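Side-chain contact in early 35 kDa protein (PDB 1P35), which blocks apoptosis of the infected insect host cell by inhibiting caspases, and also suppresses the host's antiviral RNA interference: residues Thr56-Asn59 / Asn60-Asp64. Numbering follows the deposited sequence.
With PO4 (phosphate ion), chain D.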
loop_
_atom_site.group_PDB
_atom_site.type_symbol
_atom_site.label_atom_id
_atom_site.label_comp_id
_atom_site.label_asym_id
_atom_site.label_seq_id
_atom_site.Cartn_x
_atom_site.Cartn_y
_atom_site.Cartn_z
ATOM N N THR A 56 22.052 -4.734 -2.405
ATOM C CA THR A 56 21.064 -5.650 -1.903
ATOM C C THR A 56 19.758 -5.451 -2.666
ATOM O O THR A 56 19.659 -4.569 -3.519
ATOM C CB THR A 56 20.884 -5.432 -0.396
ATOM O OG1 THR A 56 20.516 -4.058 -0.138
ATOM C CG2 THR A 56 22.173 -5.732 0.314
ATOM N N ARG A 57 18.792 -6.314 -2.410
ATOM C CA ARG A 57 17.467 -6.233 -3.037
ATOM C C ARG A 57 16.496 -6.212 -1.870
ATOM O O ARG A 57 16.575 -7.050 -0.963
ATOM C CB ARG A 57 17.200 -7.456 -3.940
ATOM C CG ARG A 57 15.819 -7.504 -4.702
ATOM C CD ARG A 57 15.598 -6.300 -5.613
ATOM N NE ARG A 57 14.506 -6.449 -6.592
ATOM C CZ ARG A 57 13.204 -6.581 -6.326
ATOM N NH1 ARG A 57 12.744 -6.607 -5.079
ATOM N NH2 ARG A 57 12.339 -6.660 -7.332
ATOM N N LYS A 58 15.612 -5.219 -1.861
ATOM C CA LYS A 58 14.630 -5.110 -0.793
ATOM C C LYS A 58 13.286 -5.479 -1.362
ATOM O O LYS A 58 13.105 -5.484 -2.586
ATOM C CB LYS A 58 14.590 -3.676 -0.228
ATOM C CG LYS A 58 15.957 -3.103 0.045
ATOM C CD LYS A 58 16.848 -3.990 0.939
ATOM C CE LYS A 58 16.248 -4.244 2.296
ATOM N NZ LYS A 58 17.185 -5.087 3.090
ATOM N N ASN A 59 12.338 -5.752 -0.468
ATOM C CA ASN A 59 10.986 -6.137 -0.878
ATOM C C ASN A 59 10.292 -4.915 -1.470
ATOM O O ASN A 59 10.679 -3.784 -1.169
ATOM C CB ASN A 59 10.230 -6.728 0.331
ATOM C CG ASN A 59 9.756 -5.672 1.337
ATOM O OD1 ASN A 59 8.816 -4.933 1.066
ATOM N ND2 ASN A 59 10.377 -5.633 2.501
ATOM N N ASN A 60 9.279 -5.139 -2.308
ATOM C CA ASN A 60 8.625 -4.047 -3.011
ATOM C C ASN A 60 7.892 -3.035 -2.128
ATOM O O ASN A 60 7.475 -2.010 -2.586
ATOM C CB ASN A 60 7.646 -4.598 -4.105
ATOM C CG ASN A 60 8.339 -5.511 -5.133
ATOM O OD1 ASN A 60 9.453 -5.238 -5.573
ATOM N ND2 ASN A 60 7.665 -6.585 -5.528
ATOM N N ASN A 61 7.730 -3.337 -0.857
ATOM C CA ASN A 61 7.015 -2.418 -0.017
ATOM C C ASN A 61 7.800 -1.602 0.926
ATOM O O ASN A 61 7.206 -0.750 1.611
ATOM C CB ASN A 61 5.953 -3.127 0.788
ATOM C CG ASN A 61 4.708 -3.180 0.054
ATOM O OD1 ASN A 61 4.578 -2.470 -0.946
ATOM N ND2 ASN A 61 3.750 -3.986 0.526
ATOM N N LEU A 62 9.112 -1.847 0.971
ATOM C CA LEU A 62 9.966 -1.111 1.901
ATOM C C LEU A 62 9.820 0.418 1.853
ATOM O O LEU A 62 9.799 1.102 2.895
ATOM C CB LEU A 62 11.417 -1.462 1.676
ATOM C CG LEU A 62 12.293 -0.887 2.801
ATOM C CD1 LEU A 62 11.705 -1.343 4.138
ATOM C CD2 LEU A 62 13.740 -1.396 2.677
ATOM N N ARG A 63 9.732 0.924 0.630
ATOM C CA ARG A 63 9.620 2.319 0.362
ATOM C C ARG A 63 8.515 2.972 1.198
ATOM O O ARG A 63 8.747 3.955 1.892
ATOM C CB ARG A 63 9.304 2.535 -1.124
ATOM C CG ARG A 63 8.874 4.004 -1.368
ATOM C CD ARG A 63 8.341 4.312 -2.767
ATOM N NE ARG A 63 8.122 5.752 -3.014
ATOM C CZ ARG A 63 7.191 6.517 -2.434
ATOM N NH1 ARG A 63 6.352 6.003 -1.546
ATOM N NH2 ARG A 63 7.109 7.816 -2.733
ATOM N N ASP A 64 7.308 2.420 1.106
ATOM C CA ASP A 64 6.162 2.957 1.815
ATOM C C ASP A 64 6.229 2.680 3.314
ATOM O O ASP A 64 5.642 3.413 4.101
ATOM C CB ASP A 64 4.835 2.407 1.238
ATOM C CG ASP A 64 4.469 3.020 -0.121
ATOM O OD1 ASP A 64 4.918 4.146 -0.415
ATOM O OD2 ASP A 64 3.702 2.400 -0.876
HETATM P P PO4 D . 14.610 -5.626 5.939
HETATM O O1 PO4 D . 16.062 -5.244 5.685
HETATM O O2 PO4 D . 14.392 -7.040 5.435
HETATM O O3 PO4 D . 14.291 -5.563 7.427
HETATM O O4 PO4 D . 13.734 -4.639 5.219
HETATM O O HOH W 1 11.014 -0.603 -1.651
#
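N59 reaches forward over the turn that follows it, and OD1 takes the backbone N-H of N61 at 2.7 Å. The bond is bent, 142° at the hydrogen, and the donor sits tilted from the plane of the amide. With CG between the backbone N and the carbonyl carbon (chi1 76°), the amide lies over the turn. The backbone carbonyl of N59 works the same turn: L62 N donates to N59 O over 3.3 Å, closing it.

Alongside this polar turn, L62 lays CD2 against the K58 chain, 3.8 Å from CB and equally near CE. K58 is bent at both chi2 and chi3, and this coil keeps its methylenes on the leucine while NZ turns off to a phosphate O1 at 2.8 Å. One residue earlier, the R57 guanidinium lies obliquely to the N60 amide, the two planes 55° apart, with NH1 3.6 Å from OD1; a weak bond from the same NH1 reaches the backbone carbonyl of the next residue, K58 O.

Together N59 to L62 form a type I beta turn with an asparagine capping bond, which ends the loop from strand 52-55 and leads into helix 62-74. A water carries the pattern one residue further, donating to N59 O and accepting from R63 N.

Further out, R65 NH1 gives N59 OD1 another hydrogen bond, from the first turn of the helix. E26 forms a salt bridge with K58 NZ, while R16 of the same chain and R79 of the second subunit also hydrogen-bond the phosphate, probably a crystallisation ion. The second subunit receives the R57 NH2 and N61 ND2 donors at its S82 and E78 carbonyls.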